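Local structure of hypothetical protein (Sus scrofa, 3WOC) at residues V34-V42 with L124-F132. The protein is a prostate-derived, heparin-binding glycoprotein of boar sperm with a jacalin-like beta-prism fold, probably a lectin with a capacitation-related role. Numbering follows the deposited sequence.
Sequences VGLIKSIQV and LYGITGIGF. With SO4 (sulfate ion), chain G.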
loop_
_atom_site.group_PDB
_atom_site.type_symbol
_atom_site.label_atom_id
_atom_site.label_comp_id
_atom_site.label_asym_id
_atom_site.label_seq_id
_atom_site.Cartn_x
_atom_site.Cartn_y
_atom_site.Cartn_z
ATOM N N VAL A 34 13.725 -11.056 -5.259
ATOM C CA VAL A 34 13.690 -11.849 -4.021
ATOM C C VAL A 34 12.277 -11.961 -3.429
ATOM O O VAL A 34 12.032 -12.757 -2.518
ATOM C CB VAL A 34 14.704 -11.340 -2.957
ATOM C CG1 VAL A 34 16.125 -11.355 -3.519
ATOM C CG2 VAL A 34 14.332 -9.949 -2.456
ATOM N N GLY A 35 11.354 -11.161 -3.957
ATOM C CA GLY A 35 9.947 -11.252 -3.584
ATOM C C GLY A 35 9.496 -10.369 -2.434
ATOM O O GLY A 35 8.525 -10.693 -1.749
ATOM N N LEU A 36 10.198 -9.261 -2.208
ATOM C CA LEU A 36 9.764 -8.286 -1.212
ATOM C C LEU A 36 9.201 -7.040 -1.887
ATOM O O LEU A 36 9.546 -6.732 -3.030
ATOM C CB LEU A 36 10.894 -7.933 -0.225
ATOM C CG LEU A 36 12.180 -7.230 -0.672
ATOM C CD1 LEU A 36 12.004 -5.722 -0.759
ATOM C CD2 LEU A 36 13.305 -7.560 0.287
ATOM N N ILE A 37 8.340 -6.325 -1.172
ATOM C CA ILE A 37 7.743 -5.106 -1.701
ATOM C C ILE A 37 8.690 -3.929 -1.490
ATOM O O ILE A 37 9.045 -3.598 -0.366
ATOM C CB ILE A 37 6.325 -4.855 -1.122
ATOM C CG1 ILE A 37 5.377 -5.962 -1.605
ATOM C CG2 ILE A 37 5.812 -3.466 -1.520
ATOM C CD1 ILE A 37 4.036 -6.012 -0.909
ATOM N N LYS A 38 9.093 -3.314 -2.598
ATOM C CA LYS A 38 10.115 -2.272 -2.608
ATOM C C LYS A 38 9.528 -0.876 -2.472
ATOM O O LYS A 38 10.106 -0.015 -1.803
ATOM C CB LYS A 38 10.947 -2.361 -3.889
ATOM C CG LYS A 38 11.700 -3.672 -4.056
ATOM C CD LYS A 38 12.612 -3.649 -5.277
ATOM C CE LYS A 38 13.763 -2.654 -5.132
ATOM N NZ LYS A 38 14.721 -3.034 -4.064
ATOM N N SER A 39 8.387 -0.658 -3.120
ATOM C CA SER A 39 7.702 0.628 -3.107
ATOM C C SER A 39 6.241 0.459 -3.510
ATOM O O SER A 39 5.875 -0.550 -4.121
ATOM C CB SER A 39 8.393 1.616 -4.050
ATOM O OG SER A 39 8.435 1.119 -5.374
ATOM N N ILE A 40 5.402 1.428 -3.148
ATOM C CA ILE A 40 4.038 1.471 -3.677
ATOM C C ILE A 40 3.700 2.798 -4.344
ATOM O O ILE A 40 4.397 3.802 -4.174
ATOM C CB ILE A 40 2.921 1.085 -2.641
ATOM C CG1 ILE A 40 2.630 2.230 -1.654
ATOM C CG2 ILE A 40 3.206 -0.279 -1.980
ATOM C CD1 ILE A 40 3.328 2.126 -0.321
ATOM N N GLN A 41 2.622 2.774 -5.119
ATOM C CA GLN A 41 2.093 3.954 -5.769
ATOM C C GLN A 41 0.579 3.798 -5.815
ATOM O O GLN A 41 0.061 2.715 -6.098
ATOM C CB GLN A 41 2.681 4.090 -7.173
ATOM C CG GLN A 41 2.800 5.521 -7.663
ATOM C CD GLN A 41 3.670 5.663 -8.907
ATOM O OE1 GLN A 41 4.314 4.710 -9.350
ATOM N NE2 GLN A 41 3.691 6.862 -9.473
ATOM N N VAL A 42 -0.127 4.877 -5.508
ATOM C CA VAL A 42 -1.584 4.858 -5.462
ATOM C C VAL A 42 -2.150 5.869 -6.462
ATOM O O VAL A 42 -1.663 6.993 -6.556
ATOM C CB VAL A 42 -2.104 5.088 -4.005
ATOM C CG1 VAL A 42 -1.373 6.232 -3.330
ATOM C CG2 VAL A 42 -3.611 5.306 -3.961
ATOM N N LEU A 124 16.064 -0.080 3.123
ATOM C CA LEU A 124 17.194 -0.554 2.321
ATOM C C LEU A 124 16.764 -1.136 0.975
ATOM O O LEU A 124 17.121 -0.613 -0.082
ATOM C CB LEU A 124 18.013 -1.570 3.131
ATOM C CG LEU A 124 19.193 -2.335 2.535
ATOM C CD1 LEU A 124 20.361 -1.425 2.170
ATOM C CD2 LEU A 124 19.624 -3.367 3.557
ATOM N N TYR A 125 15.989 -2.213 1.032
ATOM C CA TYR A 125 15.541 -2.915 -0.165
ATOM C C TYR A 125 14.075 -2.631 -0.464
ATOM O O TYR A 125 13.608 -2.858 -1.580
ATOM C CB TYR A 125 15.751 -4.419 -0.005
ATOM C CG TYR A 125 17.187 -4.822 0.240
ATOM C CD1 TYR A 125 17.524 -5.638 1.318
ATOM C CD2 TYR A 125 18.212 -4.388 -0.607
ATOM C CE1 TYR A 125 18.841 -6.020 1.543
ATOM C CE2 TYR A 125 19.527 -4.760 -0.387
ATOM C CZ TYR A 125 19.835 -5.573 0.690
ATOM O OH TYR A 125 21.140 -5.945 0.909
ATOM N N GLY A 126 13.352 -2.135 0.532
ATOM C CA GLY A 126 11.940 -1.868 0.354
ATOM C C GLY A 126 11.269 -1.334 1.588
ATOM O O GLY A 126 11.914 -0.746 2.454
ATOM N N ILE A 127 9.957 -1.541 1.645
ATOM C CA ILE A 127 9.121 -1.076 2.745
ATOM C C ILE A 127 9.332 -1.977 3.952
ATOM O O ILE A 127 9.354 -3.202 3.823
ATOM C CB ILE A 127 7.627 -1.048 2.318
ATOM C CG1 ILE A 127 7.374 0.129 1.370
ATOM C CG2 ILE A 127 6.684 -0.992 3.531
ATOM C CD1 ILE A 127 6.169 -0.055 0.469
ATOM N N THR A 128 9.484 -1.356 5.118
ATOM C CA THR A 128 9.751 -2.066 6.367
ATOM C C THR A 128 8.584 -1.976 7.344
ATOM O O THR A 128 8.501 -2.753 8.295
ATOM C CB THR A 128 11.026 -1.532 7.055
ATOM O OG1 THR A 128 10.999 -0.100 7.068
ATOM C CG2 THR A 128 12.262 -1.990 6.314
ATOM N N GLY A 129 7.698 -1.015 7.107
ATOM C CA GLY A 129 6.493 -0.830 7.913
ATOM C C GLY A 129 5.386 -0.202 7.087
ATOM O O GLY A 129 5.634 0.690 6.271
ATOM N N ILE A 130 4.158 -0.662 7.295
ATOM C CA ILE A 130 3.029 -0.150 6.520
ATOM C C ILE A 130 1.766 0.036 7.363
ATOM O O ILE A 130 1.462 -0.772 8.245
ATOM C CB ILE A 130 2.760 -1.010 5.238
ATOM C CG1 ILE A 130 1.864 -0.242 4.247
ATOM C CG2 ILE A 130 2.209 -2.396 5.600
ATOM C CD1 ILE A 130 1.934 -0.727 2.805
ATOM N N GLY A 131 1.053 1.123 7.084
ATOM C CA GLY A 131 -0.208 1.426 7.742
ATOM C C GLY A 131 -1.230 1.964 6.759
ATOM O O GLY A 131 -0.881 2.399 5.657
ATOM N N PHE A 132 -2.493 1.955 7.172
ATOM C CA PHE A 132 -3.601 2.270 6.278
ATOM C C PHE A 132 -4.607 3.223 6.906
ATOM O O PHE A 132 -4.963 3.079 8.078
ATOM C CB PHE A 132 -4.293 0.983 5.834
ATOM C CG PHE A 132 -3.345 -0.054 5.309
ATOM C CD1 PHE A 132 -2.845 0.034 4.013
ATOM C CD2 PHE A 132 -2.922 -1.101 6.118
ATOM C CE1 PHE A 132 -1.951 -0.916 3.533
ATOM C CE2 PHE A 132 -2.031 -2.054 5.641
ATOM C CZ PHE A 132 -1.548 -1.961 4.349
HETATM S S SO4 G . 15.167 -6.877 -4.270
HETATM O O1 SO4 G . 16.315 -6.911 -3.365
HETATM O O2 SO4 G . 13.947 -6.705 -3.492
HETATM O O3 SO4 G . 15.078 -8.129 -5.010
HETATM O O4 SO4 G . 15.313 -5.764 -5.205
#
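Tyr125 meets Leu36 through its CB, 4.0 Å from Leu36 CD2, while its ring carries Leu124 CG over the centre of one face and has sulfate O1 lying obliquely near CD2. Lys38 NZ links two polar partners: it donates to Tyr125 O at 2.7 Å, tilted 17° from the carbonyl plane, and to sulfate O4 at 3.0 Å. Bends at chi3 (67°) and chi4 (66°) fold the lysine chain round the Tyr125 oxygen. Val34 N donates a hydrogen bond to sulfate O3, so the ion, probably from the crystallisation liquor, bridges Val34 and Lys38. Further in, Ile127 N donates to Ile37 O (3.0 Å) in the carbonyl plane. Gly126 makes CA-H...O contacts to Ile37 O and Lys38 O; its CA lies 3.5 Å from Lys38 CA, and a CB here would run into Ile37 O and Leu36 CD1 as well as Lys38 CA. Beyond, Ile127 CD1 meets Ile40 CD1 at 3.7 Å, the two side chains crossing at about a right angle. Val29, on strand 24-31 beside 37-44 in its sheet, touches Ile40, and Leu81, on strand 81-88 of the third sheet, touches Ile127, so side chains from all three beta-prism sheets meet here.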